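Side-chain contacts in erythrocyte membrane protein 1 (PDB 6S8T), which probably binds host cell-surface receptors, the DBLbeta domain described here being an ICAM-1-binding part of this large malaria parasite adhesin: residues Y365-L368 and Y369-K373; T402-T406 and L407-T411. All blocks are in the same frame, centred on the assembly; numbering follows the deposited sequence.

Contact 1 (Y365-L368 and Y369-K373); sequences YEEL and YLQAK
Y365 to Y369, E366 to L370, E367 to Q371 and L368 to A372 are joined by four consecutive main-chain hydrogen bonds, each from an N-H to the carbonyl O four residues earlier, so the backbone is regular alpha helix in its last turns. On the buried side, the rings of Y365 and Y369 stand one turn apart and lean out from the axis together. Four residues apart, the two tyrosines share a flank, and with CG anti to the backbone N in both (chi1 -176° and -168°) their rings leave it in the same direction. They meet loosely and obliquely, CE1 of Y365 lying 4.5 Å from CD1 of Y369. F395 of helix 388-402 makes edge-to-face contacts with both rings, and the hydroxyl of Y365 is hydrogen-bonded to the carbonyl O of Y414. L368 and A372 extend this apolar face, with L368 on M391 and A372 on F395.

The exposed side works differently. L370 folds back along the helix, its CG 3.2 Å from the carbonyl O of E366, and its CD1 comes within 4.0 Å of E366 CG as the two side chains run alongside each other. Q371 repeats this one residue on: its CG sits 3.2 Å from E367 O, and the chain then extends beside that of E367. Here the carboxylate and amide planes are 35° apart, and the amide oxygen OE1 of Q371 is 3.9 Å from the methylene CG of E367, a van der Waals approach. At the end of the helix, side chains of helix 388-402 bind main-chain oxygens: Q399 takes Y369 O, and K396 takes A372 O. This is the C-terminal end of an amphipathic helix, its buried face packed mainly on helix 388-402, with Y365 also meeting helices 293-319 and 417-424, within the helical Duffy-binding-like fold.

Contact 2 (T402-T406 and L407-T411); sequences TGDTT and LGDTT
T406 and D409 hold this turn together through a single carboxylate oxygen. The hydroxyl OG1 of T406 donates to D409 OD2 over 2.6 Å, coming from above the carboxylate plane, 57° out of it. The main-chain N-H of T406 reaches the same oxygen in a weak bond, 3.5 Å from N to D409 OD2. Both groups can share OD2 because chi1 of T406 (60°) sets OG1 between the backbone N and the carbonyl carbon, close to its own N-H.

The loop leads from helix 388-402 to helix 417-424. G403, with positive phi, is the first residue to leave the helix, and D404 forms the centre of an inverse gamma turn. T402 OG1 receives a weak bond from D404 N, 3.5 Å away, and is also hydrogen-bonded to L398 O.

D404 approaches D409 from the earlier part of the loop. The two side chains slide past each other in opposite directions with their carboxylates nearly perpendicular, and D404 OD1 lies 3.1 Å from D409 CB. The two acids also bring D404 OD1 within 4.0 Å of D409 OD2, a like-charge pair that the salt bridge from K373 to D404 OD1 probably eases. K373 is hydrogen-bonded to T406 O as well, so one lysine just beyond helix 335-372 grips two points of the loop. At the far bend the backbone of G408 has positive phi (140°). L407, just before it, lays its side chain on K373 and I374.

Contact 1 is partly buried and contact 2 lies at the surface, their centres about 12 Å apart on the same side of the chain's centre. The first is regular helix, with main-chain bonding and an aromatic face against helix 388-402; the second is irregular loop, shaped by a threonine and two aspartates. K373, the last residue of contact 1, belongs to both, since its charged end and its aliphatic part are both used by contact 2. Thus the end of helix 335-372 holds the loop that follows helix 388-402. Y369 OH also lies close to D404 OD2, though the modelled spacing is implausibly short and the pair is best left as doubtful.

Contact 1 (Y365-L368 and Y369-K373)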
loop_
_atom_site.group_PDB
_atom_site.type_symbol
_atom_site.label_atom_id
_atom_site.label_comp_id
_atom_site.label_asym_id
_atom_site.label_seq_id
_atom_site.Cartn_x
_atom_site.Cartn_y
_atom_site.Cartn_z
ATOM N N TYR A 365 -11.870 -9.775 5.036
ATOM C CA TYR A 365 -11.247 -9.552 6.340
ATOM C C TYR A 365 -11.800 -10.517 7.383
ATOM O O TYR A 365 -11.039 -11.188 8.090
ATOM C CB TYR A 365 -11.469 -8.104 6.788
ATOM C CG TYR A 365 -10.789 -7.725 8.097
ATOM C CD1 TYR A 365 -11.312 -8.121 9.328
ATOM C CD2 TYR A 365 -9.640 -6.948 8.101
ATOM C CE1 TYR A 365 -10.694 -7.770 10.518
ATOM C CE2 TYR A 365 -9.017 -6.594 9.285
ATOM C CZ TYR A 365 -9.546 -7.002 10.486
ATOM O OH TYR A 365 -8.917 -6.639 11.655
ATOM N N GLU A 366 -13.129 -10.594 7.490
ATOM C CA GLU A 366 -13.753 -11.397 8.538
ATOM C C GLU A 366 -13.512 -12.884 8.315
ATOM O O GLU A 366 -13.304 -13.635 9.274
ATOM C CB GLU A 366 -15.251 -11.088 8.604
ATOM C CG GLU A 366 -16.026 -11.856 9.668
ATOM C CD GLU A 366 -17.474 -11.398 9.781
ATOM O OE1 GLU A 366 -17.971 -11.247 10.917
ATOM O OE2 GLU A 366 -18.117 -11.186 8.730
ATOM N N GLU A 367 -13.527 -13.325 7.055
ATOM C CA GLU A 367 -13.261 -14.727 6.752
ATOM C C GLU A 367 -11.872 -15.141 7.223
ATOM O O GLU A 367 -11.705 -16.208 7.827
ATOM C CB GLU A 367 -13.420 -14.968 5.251
ATOM C CG GLU A 367 -13.101 -16.378 4.798
ATOM C CD GLU A 367 -13.381 -16.590 3.322
ATOM O OE1 GLU A 367 -14.384 -16.036 2.818
ATOM O OE2 GLU A 367 -12.598 -17.304 2.664
ATOM N N LEU A 368 -10.864 -14.303 6.965
ATOM C CA LEU A 368 -9.504 -14.622 7.388
ATOM C C LEU A 368 -9.346 -14.547 8.902
ATOM O O LEU A 368 -8.585 -15.329 9.483
ATOM C CB LEU A 368 -8.510 -13.682 6.706
ATOM C CG LEU A 368 -8.408 -13.830 5.189
ATOM C CD1 LEU A 368 -7.543 -12.729 4.602
ATOM C CD2 LEU A 368 -7.857 -15.200 4.832
ATOM N N TYR A 369 -10.045 -13.615 9.551
ATOM C CA TYR A 369 -9.940 -13.486 11.000
ATOM C C TYR A 369 -10.547 -14.691 11.706
ATOM O O TYR A 369 -9.994 -15.179 12.699
ATOM C CB TYR A 369 -10.618 -12.194 11.454
ATOM C CG TYR A 369 -10.335 -11.813 12.888
ATOM C CD1 TYR A 369 -9.232 -11.030 13.215
ATOM C CD2 TYR A 369 -11.175 -12.224 13.917
ATOM C CE1 TYR A 369 -8.971 -10.673 14.528
ATOM C CE2 TYR A 369 -10.924 -11.874 15.229
ATOM C CZ TYR A 369 -9.822 -11.100 15.529
ATOM O OH TYR A 369 -9.573 -10.750 16.836
ATOM N N LEU A 370 -11.679 -15.189 11.201
ATOM C CA LEU A 370 -12.329 -16.343 11.816
ATOM C C LEU A 370 -11.505 -17.610 11.630
ATOM O O LEU A 370 -11.425 -18.445 12.540
ATOM C CB LEU A 370 -13.730 -16.528 11.234
ATOM C CG LEU A 370 -14.750 -15.421 11.504
ATOM C CD1 LEU A 370 -16.046 -15.705 10.766
ATOM C CD2 LEU A 370 -15.001 -15.269 12.994
ATOM N N GLN A 371 -10.889 -17.778 10.457
ATOM C CA GLN A 371 -10.087 -18.972 10.218
ATOM C C GLN A 371 -8.806 -18.965 11.040
ATOM O O GLN A 371 -8.295 -20.033 11.393
ATOM C CB GLN A 371 -9.768 -19.099 8.732
ATOM C CG GLN A 371 -10.991 -19.367 7.878
ATOM C CD GLN A 371 -10.642 -19.661 6.438
ATOM O OE1 GLN A 371 -11.524 -19.857 5.602
ATOM N NE2 GLN A 371 -9.353 -19.695 6.139
ATOM N N ALA A 372 -8.283 -17.781 11.363
ATOM C CA ALA A 372 -7.070 -17.700 12.171
ATOM C C ALA A 372 -7.294 -18.273 13.566
ATOM O O ALA A 372 -6.474 -19.050 14.069
ATOM C CB ALA A 372 -6.589 -16.253 12.257
ATOM N N LYS A 373 -8.397 -17.901 14.212
ATOM C CA LYS A 373 -8.608 -18.326 15.589
ATOM C C LYS A 373 -9.105 -19.761 15.703
ATOM O O LYS A 373 -9.306 -20.240 16.823
ATOM C CB LYS A 373 -9.586 -17.384 16.295
ATOM C CG LYS A 373 -10.969 -17.359 15.694
ATOM C CD LYS A 373 -11.954 -16.669 16.622
ATOM C CE LYS A 373 -11.559 -15.233 16.897
ATOM N NZ LYS A 373 -12.586 -14.538 17.716
#

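Contact 2 (T402-T406 and L407-T411)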
loop_
_atom_site.group_PDB
_atom_site.type_symbol
_atom_site.label_atom_id
_atom_site.label_comp_id
_atom_site.label_asym_id
_atom_site.label_seq_id
_atom_site.Cartn_x
_atom_site.Cartn_y
_atom_site.Cartn_z
ATOM N N THR A 402 -4.517 -9.808 22.288
ATOM C CA THR A 402 -5.784 -9.254 22.750
ATOM C C THR A 402 -6.626 -10.249 23.536
ATOM O O THR A 402 -7.630 -9.843 24.130
ATOM C CB THR A 402 -6.611 -8.743 21.569
ATOM O OG1 THR A 402 -6.961 -9.841 20.718
ATOM C CG2 THR A 402 -5.826 -7.714 20.770
ATOM N N GLY A 403 -6.262 -11.528 23.538
ATOM C CA GLY A 403 -7.041 -12.542 24.216
ATOM C C GLY A 403 -8.268 -13.021 23.470
ATOM O O GLY A 403 -8.953 -13.928 23.962
ATOM N N ASP A 404 -8.572 -12.449 22.305
ATOM C CA ASP A 404 -9.743 -12.837 21.516
ATOM C C ASP A 404 -9.390 -14.084 20.714
ATOM O O ASP A 404 -8.985 -14.015 19.554
ATOM C CB ASP A 404 -10.186 -11.682 20.622
ATOM C CG ASP A 404 -11.134 -12.116 19.515
ATOM O OD1 ASP A 404 -12.063 -12.902 19.785
ATOM O OD2 ASP A 404 -10.950 -11.660 18.365
ATOM N N THR A 405 -9.550 -15.249 21.339
ATOM C CA THR A 405 -9.136 -16.507 20.733
ATOM C C THR A 405 -10.263 -17.521 20.566
ATOM O O THR A 405 -10.008 -18.621 20.060
ATOM C CB THR A 405 -8.005 -17.146 21.552
ATOM O OG1 THR A 405 -8.469 -17.416 22.880
ATOM C CG2 THR A 405 -6.803 -16.215 21.621
ATOM N N THR A 406 -11.490 -17.199 20.973
ATOM C CA THR A 406 -12.612 -18.122 20.864
ATOM C C THR A 406 -13.741 -17.491 20.056
ATOM O O THR A 406 -13.765 -16.280 19.818
ATOM C CB THR A 406 -13.135 -18.540 22.248
ATOM O OG1 THR A 406 -13.575 -17.382 22.971
ATOM C CG2 THR A 406 -12.045 -19.246 23.045
ATOM N N LEU A 407 -14.679 -18.335 19.626
ATOM C CA LEU A 407 -15.856 -17.877 18.894
ATOM C C LEU A 407 -16.896 -17.390 19.894
ATOM O O LEU A 407 -17.542 -18.194 20.574
ATOM C CB LEU A 407 -16.423 -18.992 18.021
ATOM C CG LEU A 407 -15.902 -19.121 16.590
ATOM C CD1 LEU A 407 -14.412 -19.390 16.577
ATOM C CD2 LEU A 407 -16.652 -20.221 15.856
ATOM N N GLY A 408 -17.063 -16.074 19.983
ATOM C CA GLY A 408 -17.973 -15.495 20.948
ATOM C C GLY A 408 -17.413 -14.234 21.571
ATOM O O GLY A 408 -18.167 -13.390 22.066
ATOM N N ASP A 409 -16.089 -14.097 21.553
ATOM C CA ASP A 409 -15.446 -12.893 22.062
ATOM C C ASP A 409 -15.741 -11.721 21.135
ATOM O O ASP A 409 -15.389 -11.750 19.951
ATOM C CB ASP A 409 -13.940 -13.102 22.187
ATOM C CG ASP A 409 -13.560 -13.945 23.384
ATOM O OD1 ASP A 409 -14.064 -13.669 24.493
ATOM O OD2 ASP A 409 -12.751 -14.883 23.217
ATOM N N THR A 410 -16.392 -10.692 21.672
ATOM C CA THR A 410 -16.657 -9.459 20.943
ATOM C C THR A 410 -16.054 -8.260 21.668
ATOM O O THR A 410 -16.538 -7.134 21.538
ATOM C CB THR A 410 -18.159 -9.263 20.734
ATOM O OG1 THR A 410 -18.833 -9.325 21.997
ATOM C CG2 THR A 410 -18.715 -10.343 19.816
ATOM N N THR A 411 -14.988 -8.496 22.432
ATOM C CA THR A 411 -14.359 -7.463 23.244
ATOM C C THR A 411 -13.238 -6.726 22.524
ATOM O O THR A 411 -12.700 -5.762 23.079
ATOM C CB THR A 411 -13.805 -8.073 24.536
ATOM O OG1 THR A 411 -13.084 -7.073 25.268
ATOM C CG2 THR A 411 -12.870 -9.232 24.219
#